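Local coordinates for galactose-binding-like protein (PDB 7M1B) that probably binds sugars, possibly galactose-containing glycans, as a SusE-like protein, and belongs to a family with a potential capacity to degrade them, at residues 128-142 with 154-168. Sequence-based numbering, arbitrary orientation.
Sequences IHTTNGGRNYLIFDV and EHTEYTSVKNIGFTL
Phe140 and Phe166 meet edge-to-face in the core of a beta sandwich, where antiparallel pairs 128-131/163-168 and 138-142/155-159 belong to two facing sheets. The edge of Phe166 points at the face of Phe140, ring centroids 5.2 Å apart. With chi1 at 59°, CG of Phe166 sits between its backbone N and carbonyl carbon; that rotation brings the ring over Ile128, whose CB lies on one face, with Glu157 CB on the other. Ile164 CD1 meets the edge of the Phe140 ring at CZ and lies 3.7 Å from Leu138 CD1. Further along, Val142 CG1 packs on Leu168 CD1.

At one end of the sandwich, buried Asn132 braces its own turn: ND2 reaches Asn136 O on a lone pair, while OD1 accepts Asn136 N. Of its three side-chain bonds, only ND2 to Val161 O, at 2.9 Å, reaches the 160-162 turn. With an alanine here, Val161 O and Asn136 N and O would probably be left without these partners, freeing the turn to shift.

The solvent side is looser. Tyr137 OH rests against Tyr158 CB, and Lys162 stretches past Gly133. Asp141 is the exception, OD2 paired with Arg183 and OD1 taking the Thr156 hydroxyl. The Arg135 guanidinium lies flat over Val161 CA, with NH2 weakly bonded to Ser160 OG at 3.3 Å.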
loop_
_atom_site.group_PDB
_atom_site.type_symbol
_atom_site.label_atom_id
_atom_site.label_comp_id
_atom_site.label_asym_id
_atom_site.label_seq_id
_atom_site.Cartn_x
_atom_site.Cartn_y
_atom_site.Cartn_z
ATOM N N ILE A 128 -11.696 3.797 12.823
ATOM C CA ILE A 128 -12.265 4.817 13.719
ATOM C C ILE A 128 -11.305 5.991 13.809
ATOM O O ILE A 128 -10.125 5.772 14.080
ATOM C CB ILE A 128 -12.519 4.215 15.104
ATOM C CG1 ILE A 128 -13.607 3.146 15.024
ATOM C CG2 ILE A 128 -12.938 5.323 16.071
ATOM C CD1 ILE A 128 -13.739 2.288 16.254
ATOM N N HIS A 129 -11.785 7.210 13.540
ATOM C CA HIS A 129 -10.926 8.383 13.627
ATOM C C HIS A 129 -11.643 9.519 14.351
ATOM O O HIS A 129 -12.852 9.700 14.231
ATOM C CB HIS A 129 -10.290 8.806 12.294
ATOM C CG HIS A 129 -11.220 8.910 11.139
ATOM N ND1 HIS A 129 -11.422 10.097 10.453
ATOM C CD2 HIS A 129 -11.974 7.968 10.527
ATOM C CE1 HIS A 129 -12.268 9.876 9.451
ATOM N NE2 HIS A 129 -12.629 8.577 9.493
ATOM N N THR A 130 -10.864 10.272 15.128
ATOM C CA THR A 130 -11.408 11.457 15.806
ATOM C C THR A 130 -10.277 12.420 16.100
ATOM O O THR A 130 -9.139 12.119 15.738
ATOM C CB THR A 130 -12.308 11.084 16.991
ATOM O OG1 THR A 130 -13.080 12.236 17.332
ATOM C CG2 THR A 130 -11.528 10.553 18.172
ATOM N N THR A 131 -10.622 13.544 16.756
ATOM C CA THR A 131 -9.652 14.597 17.053
ATOM C C THR A 131 -9.437 14.759 18.554
ATOM O O THR A 131 -10.314 14.507 19.401
ATOM C CB THR A 131 -10.037 15.913 16.364
ATOM O OG1 THR A 131 -9.002 16.877 16.588
ATOM C CG2 THR A 131 -11.351 16.439 16.899
ATOM N N ASN A 132 -8.227 15.205 18.875
ATOM C CA ASN A 132 -7.753 15.223 20.249
ATOM C C ASN A 132 -6.619 16.238 20.303
ATOM O O ASN A 132 -5.484 15.878 20.619
ATOM C CB ASN A 132 -7.314 13.804 20.634
ATOM C CG ASN A 132 -6.761 13.639 22.036
ATOM O OD1 ASN A 132 -7.163 14.368 22.950
ATOM N ND2 ASN A 132 -5.875 12.649 22.209
ATOM N N GLY A 133 -6.938 17.500 19.974
ATOM C CA GLY A 133 -5.943 18.566 19.845
ATOM C C GLY A 133 -5.146 18.818 21.131
ATOM O O GLY A 133 -4.041 19.439 21.100
ATOM N N GLY A 134 -5.699 18.407 22.281
ATOM C CA GLY A 134 -5.001 18.480 23.555
ATOM C C GLY A 134 -4.021 17.333 23.845
ATOM O O GLY A 134 -3.270 17.484 24.827
ATOM N N ARG A 135 -4.013 16.249 23.045
ATOM C CA ARG A 135 -3.168 15.085 23.327
ATOM C C ARG A 135 -3.502 14.538 24.723
ATOM O O ARG A 135 -2.615 14.447 25.727
ATOM C CB ARG A 135 -1.686 15.427 23.114
ATOM C CG ARG A 135 -1.336 16.075 21.775
ATOM C CD ARG A 135 -0.885 14.881 20.847
ATOM N NE ARG A 135 -0.305 13.839 21.671
ATOM C CZ ARG A 135 0.669 12.992 21.303
ATOM N NH1 ARG A 135 1.254 13.079 20.107
ATOM N NH2 ARG A 135 1.021 12.027 22.134
ATOM N N ASN A 136 -4.829 14.392 24.911
ATOM C CA ASN A 136 -5.276 13.831 26.171
ATOM C C ASN A 136 -5.336 12.330 25.975
ATOM O O ASN A 136 -5.349 11.808 24.854
ATOM C CB ASN A 136 -6.632 14.379 26.611
ATOM C CG ASN A 136 -6.507 15.845 26.976
ATOM O OD1 ASN A 136 -6.840 16.711 26.162
ATOM N ND2 ASN A 136 -5.916 16.096 28.137
ATOM N N TYR A 137 -5.419 11.648 27.099
ATOM C CA TYR A 137 -5.383 10.199 27.138
ATOM C C TYR A 137 -6.804 9.662 27.158
ATOM O O TYR A 137 -7.571 9.890 28.059
ATOM C CB TYR A 137 -4.513 9.686 28.282
ATOM C CG TYR A 137 -4.284 8.196 28.391
ATOM C CD1 TYR A 137 -3.231 7.593 27.713
ATOM C CD2 TYR A 137 -5.098 7.386 29.171
ATOM C CE1 TYR A 137 -2.996 6.227 27.793
ATOM C CE2 TYR A 137 -4.860 6.024 29.285
ATOM C CZ TYR A 137 -3.788 5.444 28.626
ATOM O OH TYR A 137 -3.600 4.079 28.699
ATOM N N LEU A 138 -7.199 9.011 26.054
ATOM C CA LEU A 138 -8.571 8.583 25.813
ATOM C C LEU A 138 -8.534 7.053 25.702
ATOM O O LEU A 138 -7.425 6.544 25.472
ATOM C CB LEU A 138 -9.079 9.271 24.525
ATOM C CG LEU A 138 -9.168 10.812 24.585
ATOM C CD1 LEU A 138 -9.519 11.346 23.187
ATOM C CD2 LEU A 138 -10.224 11.283 25.610
ATOM N N ILE A 139 -9.653 6.403 26.063
ATOM C CA ILE A 139 -9.854 4.934 25.994
ATOM C C ILE A 139 -11.110 4.683 25.168
ATOM O O ILE A 139 -12.205 5.151 25.513
ATOM C CB ILE A 139 -9.996 4.397 27.445
ATOM C CG1 ILE A 139 -9.044 5.114 28.411
ATOM C CG2 ILE A 139 -9.787 2.860 27.506
ATOM C CD1 ILE A 139 -7.584 4.753 28.226
ATOM N N PHE A 140 -10.917 3.975 24.058
ATOM C CA PHE A 140 -12.059 3.718 23.208
ATOM C C PHE A 140 -12.492 2.273 23.398
ATOM O O PHE A 140 -11.666 1.380 23.242
ATOM C CB PHE A 140 -11.651 3.966 21.758
ATOM C CG PHE A 140 -11.388 5.410 21.396
ATOM C CD1 PHE A 140 -10.210 6.053 21.789
ATOM C CD2 PHE A 140 -12.316 6.143 20.659
ATOM C CE1 PHE A 140 -9.957 7.365 21.410
ATOM C CE2 PHE A 140 -12.056 7.451 20.264
ATOM C CZ PHE A 140 -10.880 8.059 20.629
ATOM N N ASP A 141 -13.766 2.060 23.763
ATOM C CA ASP A 141 -14.275 0.700 23.920
ATOM C C ASP A 141 -15.197 0.432 22.737
ATOM O O ASP A 141 -16.198 1.140 22.579
ATOM C CB ASP A 141 -15.096 0.542 25.210
ATOM C CG ASP A 141 -14.230 0.556 26.456
ATOM O OD1 ASP A 141 -13.184 -0.155 26.444
ATOM O OD2 ASP A 141 -14.590 1.296 27.418
ATOM N N VAL A 142 -14.881 -0.589 21.919
ATOM C CA VAL A 142 -15.625 -0.777 20.666
ATOM C C VAL A 142 -16.350 -2.131 20.703
ATOM O O VAL A 142 -15.674 -3.214 20.895
ATOM C CB VAL A 142 -14.743 -0.700 19.397
ATOM C CG1 VAL A 142 -15.587 -0.935 18.152
ATOM C CG2 VAL A 142 -14.009 0.632 19.308
ATOM N N GLU A 154 -15.050 -5.568 21.835
ATOM C CA GLU A 154 -14.220 -6.457 20.963
ATOM C C GLU A 154 -12.808 -5.894 20.819
ATOM O O GLU A 154 -11.916 -6.566 20.285
ATOM C CB GLU A 154 -14.838 -6.598 19.567
ATOM C CG GLU A 154 -15.913 -7.669 19.471
ATOM C CD GLU A 154 -15.436 -9.105 19.634
ATOM O OE1 GLU A 154 -14.187 -9.330 19.607
ATOM O OE2 GLU A 154 -16.319 -9.993 19.790
ATOM N N HIS A 155 -12.656 -4.635 21.249
ATOM C CA HIS A 155 -11.393 -3.916 21.238
ATOM C C HIS A 155 -11.509 -2.692 22.141
ATOM O O HIS A 155 -12.564 -2.051 22.175
ATOM C CB HIS A 155 -11.062 -3.413 19.831
ATOM C CG HIS A 155 -9.802 -2.614 19.767
ATOM N ND1 HIS A 155 -8.571 -3.252 19.745
ATOM C CD2 HIS A 155 -9.585 -1.228 19.763
ATOM C CE1 HIS A 155 -7.627 -2.306 19.701
ATOM N NE2 HIS A 155 -8.224 -1.070 19.669
ATOM N N THR A 156 -10.371 -2.399 22.772
ATOM C CA THR A 156 -10.133 -1.170 23.515
ATOM C C THR A 156 -8.832 -0.537 23.026
ATOM O O THR A 156 -7.765 -1.175 23.052
ATOM C CB THR A 156 -10.152 -1.393 25.032
ATOM O OG1 THR A 156 -11.378 -2.071 25.325
ATOM C CG2 THR A 156 -10.100 -0.064 25.751
ATOM N N GLU A 157 -8.942 0.703 22.528
ATOM C CA GLU A 157 -7.785 1.498 22.116
ATOM C C GLU A 157 -7.378 2.477 23.203
ATOM O O GLU A 157 -8.219 3.234 23.813
ATOM C CB GLU A 157 -8.116 2.251 20.809
ATOM C CG GLU A 157 -6.927 2.919 20.142
ATOM C CD GLU A 157 -5.942 1.972 19.481
ATOM O OE1 GLU A 157 -6.230 0.760 19.542
ATOM O OE2 GLU A 157 -4.891 2.464 18.915
ATOM N N TYR A 158 -6.050 2.577 23.419
ATOM C CA TYR A 158 -5.500 3.478 24.425
ATOM C C TYR A 158 -4.499 4.427 23.772
ATOM O O TYR A 158 -3.414 3.997 23.370
ATOM C CB TYR A 158 -4.759 2.700 25.525
ATOM C CG TYR A 158 -5.590 1.701 26.286
ATOM C CD1 TYR A 158 -5.680 0.379 25.881
ATOM C CD2 TYR A 158 -6.222 2.067 27.465
ATOM C CE1 TYR A 158 -6.425 -0.549 26.598
ATOM C CE2 TYR A 158 -6.964 1.155 28.198
ATOM C CZ TYR A 158 -7.068 -0.156 27.763
ATOM O OH TYR A 158 -7.804 -1.046 28.500
ATOM N N THR A 159 -4.870 5.724 23.658
ATOM C CA THR A 159 -4.148 6.577 22.738
ATOM C C THR A 159 -4.119 7.998 23.301
ATOM O O THR A 159 -5.045 8.432 23.993
ATOM C CB THR A 159 -4.800 6.506 21.333
ATOM O OG1 THR A 159 -4.065 7.336 20.419
ATOM C CG2 THR A 159 -6.236 6.976 21.347
ATOM N N SER A 160 -3.025 8.753 23.012
ATOM C CA SER A 160 -3.194 10.192 23.208
ATOM C C SER A 160 -2.803 11.002 21.964
ATOM O O SER A 160 -2.569 12.210 22.076
ATOM C CB SER A 160 -2.407 10.625 24.467
ATOM O OG SER A 160 -1.014 10.395 24.216
ATOM N N VAL A 161 -2.754 10.385 20.761
ATOM C CA VAL A 161 -2.307 11.177 19.617
ATOM C C VAL A 161 -3.353 12.249 19.278
ATOM O O VAL A 161 -4.521 12.147 19.721
ATOM C CB VAL A 161 -1.902 10.301 18.415
ATOM C CG1 VAL A 161 -0.729 9.397 18.783
ATOM C CG2 VAL A 161 -3.086 9.508 17.866
ATOM N N LYS A 162 -2.920 13.299 18.545
ATOM C CA LYS A 162 -3.799 14.379 18.112
ATOM C C LYS A 162 -4.810 13.891 17.091
ATOM O O LYS A 162 -5.997 14.226 17.189
ATOM C CB LYS A 162 -3.033 15.571 17.532
ATOM C CG LYS A 162 -3.926 16.665 16.949
ATOM C CD LYS A 162 -3.258 18.013 16.823
ATOM C CE LYS A 162 -4.206 19.066 16.236
ATOM N NZ LYS A 162 -3.418 20.230 15.726
ATOM N N ASN A 163 -4.328 13.141 16.082
ATOM C CA ASN A 163 -5.159 12.649 14.995
ATOM C C ASN A 163 -5.328 11.156 15.231
ATOM O O ASN A 163 -4.438 10.377 14.870
ATOM C CB ASN A 163 -4.530 12.995 13.643
ATOM C CG ASN A 163 -4.597 14.475 13.305
ATOM O OD1 ASN A 163 -3.561 15.106 13.096
ATOM N ND2 ASN A 163 -5.799 15.052 13.260
ATOM N N ILE A 164 -6.416 10.801 15.919
ATOM C CA ILE A 164 -6.631 9.445 16.420
ATOM C C ILE A 164 -7.134 8.653 15.239
ATOM O O ILE A 164 -7.986 9.178 14.579
ATOM C CB ILE A 164 -7.647 9.443 17.571
ATOM C CG1 ILE A 164 -6.987 10.111 18.812
ATOM C CG2 ILE A 164 -8.171 8.059 17.912
ATOM C CD1 ILE A 164 -7.943 10.353 19.973
ATOM N N GLY A 165 -6.598 7.466 15.032
ATOM C CA GLY A 165 -7.054 6.593 13.937
ATOM C C GLY A 165 -6.642 5.152 14.252
ATOM O O GLY A 165 -5.470 4.896 14.533
ATOM N N PHE A 166 -7.595 4.222 14.291
ATOM C CA PHE A 166 -7.250 2.834 14.608
ATOM C C PHE A 166 -8.280 1.923 13.970
ATOM O O PHE A 166 -9.353 2.418 13.631
ATOM C CB PHE A 166 -7.152 2.563 16.117
ATOM C CG PHE A 166 -8.416 2.849 16.913
ATOM C CD1 PHE A 166 -8.780 4.155 17.246
ATOM C CD2 PHE A 166 -9.253 1.807 17.307
ATOM C CE1 PHE A 166 -9.952 4.393 17.964
ATOM C CE2 PHE A 166 -10.438 2.050 17.985
ATOM C CZ PHE A 166 -10.772 3.345 18.342
ATOM N N THR A 167 -7.985 0.618 13.866
ATOM C CA THR A 167 -8.883 -0.269 13.135
ATOM C C THR A 167 -9.249 -1.452 14.017
ATOM O O THR A 167 -8.481 -1.869 14.899
ATOM C CB THR A 167 -8.303 -0.790 11.818
ATOM O OG1 THR A 167 -7.282 -1.745 12.119
ATOM C CG2 THR A 167 -7.744 0.329 10.977
ATOM N N LEU A 168 -10.427 -1.998 13.744
ATOM C CA LEU A 168 -10.778 -3.324 14.223
ATOM C C LEU A 168 -11.006 -4.170 12.984
ATOM O O LEU A 168 -11.762 -3.753 12.106
ATOM C CB LEU A 168 -12.152 -3.281 14.878
ATOM C CG LEU A 168 -12.240 -2.899 16.333
ATOM C CD1 LEU A 168 -12.414 -1.388 16.444
ATOM C CD2 LEU A 168 -13.440 -3.629 16.919
#